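Local structure of protein with a SET domain within carboxy region (Cryptosporidium parvum, 4LDG) at residues E135-T140 with F163-K168; P228-K233 with L243-K248; V152-L157 with R249-G254. The protein probably acts as a histone H4K20 methyltransferase through the SET domain contained in this carboxy-terminal fragment. All coordinates share one frame; numbering follows the deposited sequence.

Contact 1 (E135-T140 with F163-K168); sequences EIHSCT and FVLEYK
The CD2-CE2 side of the Phe163 ring meets the backbone of 135-140: His137 CA lies at the edge, near the ring plane, while the carbonyl oxygen of Ile136 approaches obliquely, 3.3 Å from Phe163 CE2. With CG anti to the backbone N, chi1 -172° carries the ring to the 136-137 backbone; it also meets the Phe244 ring, the two planes inclined by about 25°, as well as Cys131 and Ile132 of helix 121-134. The second flat group, the His137 imidazole, has Leu165 CD2 obliquely beside it; the same methyl sits 4.0 Å from His137 CB.

Two bonds from Ser138 fasten the loop to the strand. Its backbone N donates to Val164 O at 2.9 Å, in the carbonyl plane and on a lone pair, and its OG donates to Phe163 O at 2.8 Å, tilted somewhat from that carbonyl's plane. Consecutive carbonyls are thus held by one residue, giving the hydroxyl a defined partner in a buried setting. His137 CB packs 3.3 Å from Val164 O, next to the first of these bonds. Further along, Thr140 CG2 and Leu165 CD1 meet tip to tip at 4.2 Å.

At the other end, Glu135 leaves helix 121-134 through a Schellman motif. Its chain bends at chi2, bringing OE1 within 2.8 Å of Lys168 NZ in a salt bridge that uses the syn lone pair; the lysine chain is extended beyond CG. Glu166 nearby is paired with Arg242.

Val164 and Leu165 both pair with Phe245, and Val164 leaves extended geometry (psi -65°). This is a beta bulge in an outer strand of the three-stranded SET-domain sheet, and it accompanies the turning of the Val164 carbonyl toward the helix-to-strand connection.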
loop_
_atom_site.group_PDB
_atom_site.type_symbol
_atom_site.label_atom_id
_atom_site.label_comp_id
_atom_site.label_asym_id
_atom_site.label_seq_id
_atom_site.Cartn_x
_atom_site.Cartn_y
_atom_site.Cartn_z
ATOM N N GLU A 135 8.835 4.807 -2.579
ATOM C CA GLU A 135 7.875 5.083 -1.503
ATOM C C GLU A 135 6.731 5.976 -1.941
ATOM O O GLU A 135 6.339 6.874 -1.219
ATOM C CB GLU A 135 8.563 5.693 -0.274
ATOM C CG GLU A 135 9.700 4.870 0.309
ATOM C CD GLU A 135 9.246 3.715 1.192
ATOM O OE1 GLU A 135 8.018 3.502 1.374
ATOM O OE2 GLU A 135 10.132 3.001 1.719
ATOM N N ILE A 136 6.193 5.722 -3.116
ATOM C CA ILE A 136 5.010 6.420 -3.576
ATOM C C ILE A 136 3.808 5.605 -3.106
ATOM O O ILE A 136 3.830 4.382 -3.214
ATOM C CB ILE A 136 4.920 6.486 -5.112
ATOM C CG1 ILE A 136 6.233 6.909 -5.750
ATOM C CG2 ILE A 136 3.789 7.419 -5.544
ATOM C CD1 ILE A 136 6.563 8.351 -5.548
ATOM N N HIS A 137 2.771 6.268 -2.598
ATOM C CA HIS A 137 1.524 5.571 -2.214
ATOM C C HIS A 137 0.314 6.444 -2.429
ATOM O O HIS A 137 0.425 7.657 -2.605
ATOM C CB HIS A 137 1.558 5.071 -0.762
ATOM C CG HIS A 137 2.172 6.036 0.190
ATOM N ND1 HIS A 137 3.425 5.847 0.737
ATOM C CD2 HIS A 137 1.729 7.226 0.658
ATOM C CE1 HIS A 137 3.728 6.877 1.505
ATOM N NE2 HIS A 137 2.716 7.725 1.479
ATOM N N SER A 138 -0.855 5.822 -2.441
ATOM C CA SER A 138 -2.096 6.586 -2.476
ATOM C C SER A 138 -2.180 7.326 -1.162
ATOM O O SER A 138 -1.530 6.949 -0.184
ATOM C CB SER A 138 -3.304 5.663 -2.664
ATOM O OG SER A 138 -3.356 5.194 -4.013
ATOM N N CYS A 139 -2.951 8.402 -1.151
ATOM C CA CYS A 139 -3.176 9.193 0.062
ATOM C C CYS A 139 -4.275 8.473 0.861
ATOM O O CYS A 139 -5.396 8.270 0.368
ATOM C CB CYS A 139 -3.578 10.608 -0.344
ATOM S SG CYS A 139 -4.125 11.695 0.986
ATOM N N THR A 140 -3.912 7.982 2.038
ATOM C CA THR A 140 -4.872 7.375 2.957
ATOM C C THR A 140 -4.883 8.064 4.326
ATOM O O THR A 140 -3.971 8.820 4.657
ATOM C CB THR A 140 -4.539 5.904 3.222
ATOM O OG1 THR A 140 -3.310 5.824 3.934
ATOM C CG2 THR A 140 -4.449 5.117 1.933
ATOM N N PHE A 163 -1.490 2.072 -7.581
ATOM C CA PHE A 163 -0.755 1.552 -6.426
ATOM C C PHE A 163 -1.402 2.154 -5.195
ATOM O O PHE A 163 -1.505 3.378 -5.100
ATOM C CB PHE A 163 0.723 1.947 -6.499
ATOM C CG PHE A 163 1.588 1.295 -5.448
ATOM C CD1 PHE A 163 2.177 0.065 -5.686
ATOM C CD2 PHE A 163 1.828 1.927 -4.228
ATOM C CE1 PHE A 163 2.964 -0.552 -4.714
ATOM C CE2 PHE A 163 2.611 1.328 -3.243
ATOM C CZ PHE A 163 3.165 0.076 -3.479
ATOM N N VAL A 164 -1.826 1.323 -4.232
ATOM C CA VAL A 164 -2.412 1.886 -2.999
ATOM C C VAL A 164 -1.372 1.978 -1.876
ATOM O O VAL A 164 -0.975 3.077 -1.452
ATOM C CB VAL A 164 -3.690 1.119 -2.624
ATOM C CG1 VAL A 164 -4.308 1.634 -1.333
ATOM C CG2 VAL A 164 -4.705 1.237 -3.756
ATOM N N LEU A 165 -0.894 0.827 -1.419
ATOM C CA LEU A 165 0.039 0.771 -0.290
ATOM C C LEU A 165 0.787 -0.522 -0.385
ATOM O O LEU A 165 0.248 -1.520 -0.912
ATOM C CB LEU A 165 -0.722 0.729 1.040
ATOM C CG LEU A 165 -1.450 1.965 1.555
ATOM C CD1 LEU A 165 -2.368 1.557 2.705
ATOM C CD2 LEU A 165 -0.483 3.057 2.001
ATOM N N GLU A 166 1.993 -0.556 0.162
ATOM C CA GLU A 166 2.698 -1.820 0.260
ATOM C C GLU A 166 2.239 -2.464 1.553
ATOM O O GLU A 166 2.004 -1.767 2.519
ATOM C CB GLU A 166 4.216 -1.635 0.257
ATOM C CG GLU A 166 4.976 -2.951 0.341
ATOM C CD GLU A 166 6.485 -2.818 0.355
ATOM O OE1 GLU A 166 7.010 -1.697 0.176
ATOM O OE2 GLU A 166 7.156 -3.859 0.540
ATOM N N TYR A 167 2.099 -3.787 1.561
ATOM C CA TYR A 167 1.886 -4.502 2.807
ATOM C C TYR A 167 3.260 -4.757 3.421
ATOM O O TYR A 167 3.930 -5.726 3.092
ATOM C CB TYR A 167 1.138 -5.807 2.572
ATOM C CG TYR A 167 0.539 -6.391 3.834
ATOM C CD1 TYR A 167 -0.763 -6.084 4.195
ATOM C CD2 TYR A 167 1.267 -7.223 4.671
ATOM C CE1 TYR A 167 -1.335 -6.594 5.345
ATOM C CE2 TYR A 167 0.702 -7.741 5.834
ATOM C CZ TYR A 167 -0.606 -7.417 6.158
ATOM O OH TYR A 167 -1.217 -7.914 7.269
ATOM N N LYS A 168 3.688 -3.853 4.283
ATOM C CA LYS A 168 4.999 -3.929 4.926
ATOM C C LYS A 168 5.023 -4.712 6.220
ATOM O O LYS A 168 4.060 -4.705 6.974
ATOM C CB LYS A 168 5.480 -2.521 5.229
ATOM C CG LYS A 168 5.828 -1.736 3.980
ATOM C CD LYS A 168 6.074 -0.280 4.282
ATOM C CE LYS A 168 6.859 0.316 3.146
ATOM N NZ LYS A 168 6.705 1.796 3.115
#

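Contact 2 (P228-K233 with L243-K248); sequences PNIITK and LFFVSK
Strands 230-233 and 243-247 run antiparallel with their axes 4.6 Å apart at closest approach, held by paired backbone bonds between Ile231 and Val246 and between Lys233 and Phe244. They are the open-end half of a beta hairpin in the SET domain, formed by strands 230-237 and 240-247.

Side chains sort onto two faces. On the one carrying Thr232 and Phe245, Ile230 CD1 lies over the Phe245 ring in a CH-pi contact, 3.7 Å from the centroid and offset toward the rim. Ile230 itself has CG1 between its backbone N and carbonyl carbon (chi1 64°), which directs the ethyl arm to the phenyl group. Thr232 runs alongside Phe245 and points the same way, its CG2 3.4 Å from Phe245 CE1; Thr232 CB also meets Leu243 CD1. Phe259 also packs on this side, meeting Phe245 edge-to-face and touching Ile230 and Thr232.

On the other face, Lys233 CB sits over the Phe244 ring, 4.0 Å from its centroid, in a second CH-pi contact. The CD-CE part of the Lys233 chain crosses Val246 at about a right angle, and Ile231 CG1 packs 3.7 Å from Val246 CG2. Tyr128 of helix 121-134 touches both Phe244 and Val246, so this face adjoins the helix.

Beyond the paired strands, Asn229 is fixed through its amide by Leu258 and Glu256, while Ser247 OG bonds to Arg159 O. Lys248 CG packs 3.6 Å from Ile231 CG2, and the bend at chi3 (60°) then sets the course of the chain beyond CD. Lys248 N donates almost straight to Asn229 O at 2.9 Å, from well above the carbonyl plane. A water donates to Pro228 O at 2.7 Å and accepts only a weak bond from Lys248 NZ.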
loop_
_atom_site.group_PDB
_atom_site.type_symbol
_atom_site.label_atom_id
_atom_site.label_comp_id
_atom_site.label_asym_id
_atom_site.label_seq_id
_atom_site.Cartn_x
_atom_site.Cartn_y
_atom_site.Cartn_z
ATOM N N PRO A 228 -15.010 -5.907 -1.244
ATOM C CA PRO A 228 -13.631 -5.413 -1.236
ATOM C C PRO A 228 -13.427 -4.422 -2.345
ATOM O O PRO A 228 -14.111 -4.505 -3.390
ATOM C CB PRO A 228 -12.801 -6.662 -1.478
ATOM C CG PRO A 228 -13.697 -7.556 -2.254
ATOM C CD PRO A 228 -15.107 -7.250 -1.842
ATOM N N ASN A 229 -12.515 -3.482 -2.128
ATOM C CA ASN A 229 -12.196 -2.552 -3.206
ATOM C C ASN A 229 -10.733 -2.500 -3.590
ATOM O O ASN A 229 -10.379 -1.707 -4.447
ATOM C CB ASN A 229 -12.733 -1.170 -2.907
ATOM C CG ASN A 229 -12.227 -0.609 -1.610
ATOM O OD1 ASN A 229 -11.249 -1.073 -1.036
ATOM N ND2 ASN A 229 -12.896 0.436 -1.150
ATOM N N ILE A 230 -9.910 -3.357 -2.960
ATOM C CA ILE A 230 -8.527 -3.541 -3.342
ATOM C C ILE A 230 -8.192 -5.023 -3.413
ATOM O O ILE A 230 -8.915 -5.844 -2.877
ATOM C CB ILE A 230 -7.574 -2.855 -2.389
ATOM C CG1 ILE A 230 -7.655 -3.466 -0.992
ATOM C CG2 ILE A 230 -7.883 -1.372 -2.311
ATOM C CD1 ILE A 230 -6.726 -2.772 -0.016
ATOM N N ILE A 231 -7.122 -5.330 -4.138
ATOM C CA ILE A 231 -6.575 -6.667 -4.277
ATOM C C ILE A 231 -5.051 -6.607 -4.142
ATOM O O ILE A 231 -4.462 -5.544 -4.231
ATOM C CB ILE A 231 -6.887 -7.285 -5.647
ATOM C CG1 ILE A 231 -6.385 -6.402 -6.786
ATOM C CG2 ILE A 231 -8.378 -7.509 -5.797
ATOM C CD1 ILE A 231 -6.501 -7.080 -8.154
ATOM N N THR A 232 -4.415 -7.752 -3.978
ATOM C CA THR A 232 -2.964 -7.789 -3.829
ATOM C C THR A 232 -2.246 -8.226 -5.100
ATOM O O THR A 232 -2.811 -8.862 -5.987
ATOM C CB THR A 232 -2.549 -8.706 -2.674
ATOM O OG1 THR A 232 -3.256 -9.936 -2.787
ATOM C CG2 THR A 232 -2.872 -8.057 -1.344
ATOM N N LYS A 233 -0.989 -7.830 -5.173
ATOM C CA LYS A 233 -0.089 -8.215 -6.228
ATOM C C LYS A 233 1.275 -8.349 -5.591
ATOM O O LYS A 233 1.494 -7.861 -4.492
ATOM C CB LYS A 233 -0.088 -7.167 -7.343
ATOM C CG LYS A 233 -1.290 -7.325 -8.235
ATOM C CD LYS A 233 -1.298 -6.328 -9.372
ATOM C CE LYS A 233 -2.529 -6.490 -10.279
ATOM N NZ LYS A 233 -3.003 -7.897 -10.468
ATOM N N LEU A 243 4.844 -7.232 -1.431
ATOM C CA LEU A 243 3.405 -7.428 -1.527
ATOM C C LEU A 243 2.729 -6.072 -1.378
ATOM O O LEU A 243 3.046 -5.304 -0.440
ATOM C CB LEU A 243 2.950 -8.394 -0.421
ATOM C CG LEU A 243 1.459 -8.733 -0.205
ATOM C CD1 LEU A 243 0.901 -9.541 -1.374
ATOM C CD2 LEU A 243 1.290 -9.502 1.097
ATOM N N PHE A 244 1.790 -5.787 -2.286
ATOM C CA PHE A 244 1.128 -4.493 -2.312
ATOM C C PHE A 244 -0.302 -4.571 -2.786
ATOM O O PHE A 244 -0.729 -5.557 -3.453
ATOM C CB PHE A 244 1.908 -3.451 -3.172
ATOM C CG PHE A 244 2.026 -3.799 -4.650
ATOM C CD1 PHE A 244 1.221 -3.196 -5.596
ATOM C CD2 PHE A 244 2.953 -4.722 -5.084
ATOM C CE1 PHE A 244 1.334 -3.523 -6.945
ATOM C CE2 PHE A 244 3.069 -5.059 -6.422
ATOM C CZ PHE A 244 2.267 -4.461 -7.355
ATOM N N PHE A 245 -1.039 -3.513 -2.434
ATOM C CA PHE A 245 -2.438 -3.382 -2.798
ATOM C C PHE A 245 -2.588 -2.485 -4.013
ATOM O O PHE A 245 -1.876 -1.488 -4.148
ATOM C CB PHE A 245 -3.183 -2.750 -1.650
ATOM C CG PHE A 245 -3.317 -3.637 -0.453
ATOM C CD1 PHE A 245 -4.072 -4.779 -0.515
ATOM C CD2 PHE A 245 -2.725 -3.286 0.757
ATOM C CE1 PHE A 245 -4.239 -5.562 0.602
ATOM C CE2 PHE A 245 -2.879 -4.067 1.866
ATOM C CZ PHE A 245 -3.640 -5.206 1.787
ATOM N N VAL A 246 -3.492 -2.855 -4.909
ATOM C CA VAL A 246 -3.944 -1.948 -5.962
ATOM C C VAL A 246 -5.453 -1.896 -5.927
ATOM O O VAL A 246 -6.092 -2.830 -5.475
ATOM C CB VAL A 246 -3.462 -2.374 -7.353
ATOM C CG1 VAL A 246 -1.945 -2.414 -7.390
ATOM C CG2 VAL A 246 -4.003 -3.722 -7.743
ATOM N N SER A 247 -6.024 -0.787 -6.376
ATOM C CA SER A 247 -7.462 -0.605 -6.341
ATOM C C SER A 247 -8.145 -1.412 -7.435
ATOM O O SER A 247 -7.623 -1.541 -8.528
ATOM C CB SER A 247 -7.792 0.869 -6.522
ATOM O OG SER A 247 -7.250 1.342 -7.751
ATOM N N LYS A 248 -9.335 -1.926 -7.144
ATOM C CA LYS A 248 -10.109 -2.671 -8.125
ATOM C C LYS A 248 -10.963 -1.752 -8.964
ATOM O O LYS A 248 -11.510 -2.157 -9.986
ATOM C CB LYS A 248 -11.065 -3.619 -7.436
ATOM C CG LYS A 248 -10.417 -4.594 -6.491
ATOM C CD LYS A 248 -11.491 -5.531 -5.959
ATOM C CE LYS A 248 -12.151 -6.281 -7.092
ATOM N NZ LYS A 248 -12.727 -7.505 -6.524
HETATM O O HOH W 1 -15.432 -5.949 -5.263
#

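Contact 3 (V152-L157 with R249-G254); sequences VIAGSL and RDIICG
Gly254 N donates to Ala154 O at 2.9 Å, tilted 24° from the carbonyl plane; this is the one hydrogen bond directly joining 152-157 to 249-254. Gly254 takes a positive phi (89°), a backbone shape in which a CB would press against the carbonyl O of Cys253. Its own carbonyl oxygen rests 3.5 Å from Ile153 CG2. Ala154 makes a further backbone bond with Glu255, and Gly155 bonds to Phe42.

The rest is van der Waals contact, largely of side-chain atoms against carbonyl oxygens. Ala154 CB meets Ile252 O at 3.5 Å and Ile251 CG2 at 3.9 Å. Cys253 places its SG anti to the backbone N (chi1 177°), where it comes 3.7 Å from Gly155 O, while its CB packs against Ser156 CA. Leu157 starts out pointing away from the loop, but its CD1 returns to lie 3.6 Å from Ile251 O.

The loop is braced from within. Arg249 NH1 donates to Asp250 O at 2.8 Å, close to the guanidinium plane, and NH2 forms a salt bridge with Glu255, whose other oxygen accepts from Ile252 N; Asp250 OD1 ties the loop to the backbone of Lys160. This is consistent with charged side chains helping to hold the loop's shape, while one direct backbone bond and close van der Waals contacts seat it on the end of strand 151-154.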
loop_
_atom_site.group_PDB
_atom_site.type_symbol
_atom_site.label_atom_id
_atom_site.label_comp_id
_atom_site.label_asym_id
_atom_site.label_seq_id
_atom_site.Cartn_x
_atom_site.Cartn_y
_atom_site.Cartn_z
ATOM N N VAL A 152 -9.177 2.357 7.518
ATOM C CA VAL A 152 -8.326 3.068 6.590
ATOM C C VAL A 152 -9.238 3.572 5.487
ATOM O O VAL A 152 -10.022 2.815 4.907
ATOM C CB VAL A 152 -7.211 2.149 6.041
ATOM C CG1 VAL A 152 -6.296 2.910 5.111
ATOM C CG2 VAL A 152 -6.391 1.569 7.192
ATOM N N ILE A 153 -9.155 4.869 5.222
ATOM C CA ILE A 153 -9.967 5.490 4.207
ATOM C C ILE A 153 -9.093 6.169 3.175
ATOM O O ILE A 153 -7.927 6.530 3.452
ATOM C CB ILE A 153 -10.910 6.559 4.802
ATOM C CG1 ILE A 153 -10.115 7.644 5.550
ATOM C CG2 ILE A 153 -11.950 5.930 5.730
ATOM C CD1 ILE A 153 -10.915 8.914 5.844
ATOM N N ALA A 154 -9.677 6.374 1.994
ATOM C CA ALA A 154 -9.038 7.148 0.952
ATOM C C ALA A 154 -9.050 8.618 1.362
ATOM O O ALA A 154 -10.096 9.134 1.723
ATOM C CB ALA A 154 -9.776 6.967 -0.361
ATOM N N GLY A 155 -7.884 9.264 1.324
ATOM C CA GLY A 155 -7.745 10.687 1.570
ATOM C C GLY A 155 -8.046 11.523 0.345
ATOM O O GLY A 155 -8.258 12.727 0.451
ATOM N N SER A 156 -8.059 10.889 -0.818
ATOM C CA SER A 156 -8.513 11.532 -2.060
ATOM C C SER A 156 -8.805 10.424 -3.053
ATOM O O SER A 156 -8.619 9.242 -2.736
ATOM C CB SER A 156 -7.453 12.468 -2.612
ATOM O OG SER A 156 -6.284 11.721 -2.852
ATOM N N LEU A 157 -9.276 10.784 -4.240
ATOM C CA LEU A 157 -9.582 9.795 -5.280
ATOM C C LEU A 157 -8.439 8.802 -5.475
ATOM O O LEU A 157 -7.283 9.185 -5.621
ATOM C CB LEU A 157 -9.849 10.489 -6.615
ATOM C CG LEU A 157 -10.253 9.635 -7.829
ATOM C CD1 LEU A 157 -11.475 8.748 -7.584
ATOM C CD2 LEU A 157 -10.541 10.578 -8.993
ATOM N N ARG A 249 -11.104 -0.518 -8.505
ATOM C CA ARG A 249 -11.944 0.452 -9.166
ATOM C C ARG A 249 -11.629 1.806 -8.569
ATOM O O ARG A 249 -10.836 1.921 -7.643
ATOM C CB ARG A 249 -13.415 0.090 -8.924
ATOM C CG ARG A 249 -13.753 -0.101 -7.464
ATOM C CD ARG A 249 -15.236 0.084 -7.204
ATOM N NE ARG A 249 -15.589 -0.180 -5.809
ATOM C CZ ARG A 249 -15.552 0.705 -4.805
ATOM N NH1 ARG A 249 -15.182 1.970 -4.989
ATOM N NH2 ARG A 249 -15.908 0.310 -3.588
ATOM N N ASP A 250 -12.249 2.839 -9.096
ATOM C CA ASP A 250 -12.170 4.149 -8.485
ATOM C C ASP A 250 -12.717 4.061 -7.077
ATOM O O ASP A 250 -13.819 3.606 -6.883
ATOM C CB ASP A 250 -12.963 5.165 -9.318
ATOM C CG ASP A 250 -12.266 5.514 -10.661
ATOM O OD1 ASP A 250 -11.232 4.906 -11.012
ATOM O OD2 ASP A 250 -12.758 6.418 -11.372
ATOM N N ILE A 251 -11.901 4.441 -6.105
ATOM C CA ILE A 251 -12.285 4.545 -4.716
ATOM C C ILE A 251 -12.383 6.054 -4.431
ATOM O O ILE A 251 -11.400 6.782 -4.621
ATOM C CB ILE A 251 -11.214 3.916 -3.810
ATOM C CG1 ILE A 251 -11.033 2.435 -4.135
ATOM C CG2 ILE A 251 -11.556 4.067 -2.341
ATOM C CD1 ILE A 251 -9.924 1.789 -3.341
ATOM N N ILE A 252 -13.560 6.529 -4.005
ATOM C CA ILE A 252 -13.710 7.954 -3.769
ATOM C C ILE A 252 -13.182 8.354 -2.411
ATOM O O ILE A 252 -12.983 7.526 -1.509
ATOM C CB ILE A 252 -15.147 8.495 -3.968
ATOM C CG1 ILE A 252 -16.088 7.986 -2.883
ATOM C CG2 ILE A 252 -15.646 8.153 -5.371
ATOM C CD1 ILE A 252 -17.472 8.578 -2.967
ATOM N N CYS A 253 -12.903 9.644 -2.327
ATOM C CA CYS A 253 -12.461 10.309 -1.128
ATOM C C CYS A 253 -13.418 10.009 0.028
ATOM O O CYS A 253 -14.633 10.086 -0.140
ATOM C CB CYS A 253 -12.420 11.815 -1.418
ATOM S SG CYS A 253 -11.971 12.843 -0.016
ATOM N N GLY A 254 -12.862 9.648 1.187
ATOM C CA GLY A 254 -13.651 9.285 2.360
ATOM C C GLY A 254 -14.034 7.806 2.467
ATOM O O GLY A 254 -14.357 7.310 3.535
#

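Overall arrangement
All three contacts belong to one compact region, with centres about 10 Å apart for contacts 1 and 2, about 12 Å for contacts 1 and 3, and about 13 Å for contacts 2 and 3. Contacts 1 and 2 share the three-stranded antiparallel sheet, in which strand 240-247 lies between 163-166 and 230-237. Contact 1 closes before contact 2 opens; contact 2 is nested within the loop closed by contact 3, whose segments alternate with those of contact 1. Cys139 O probably accepts from Gly155 N, and Ile251 CD1 packs against Ile230 CG2. Residues distant in sequence are thereby interlaced, tying the two-stranded 140-143/151-154 sheet to the 230-237/240-247 hairpin.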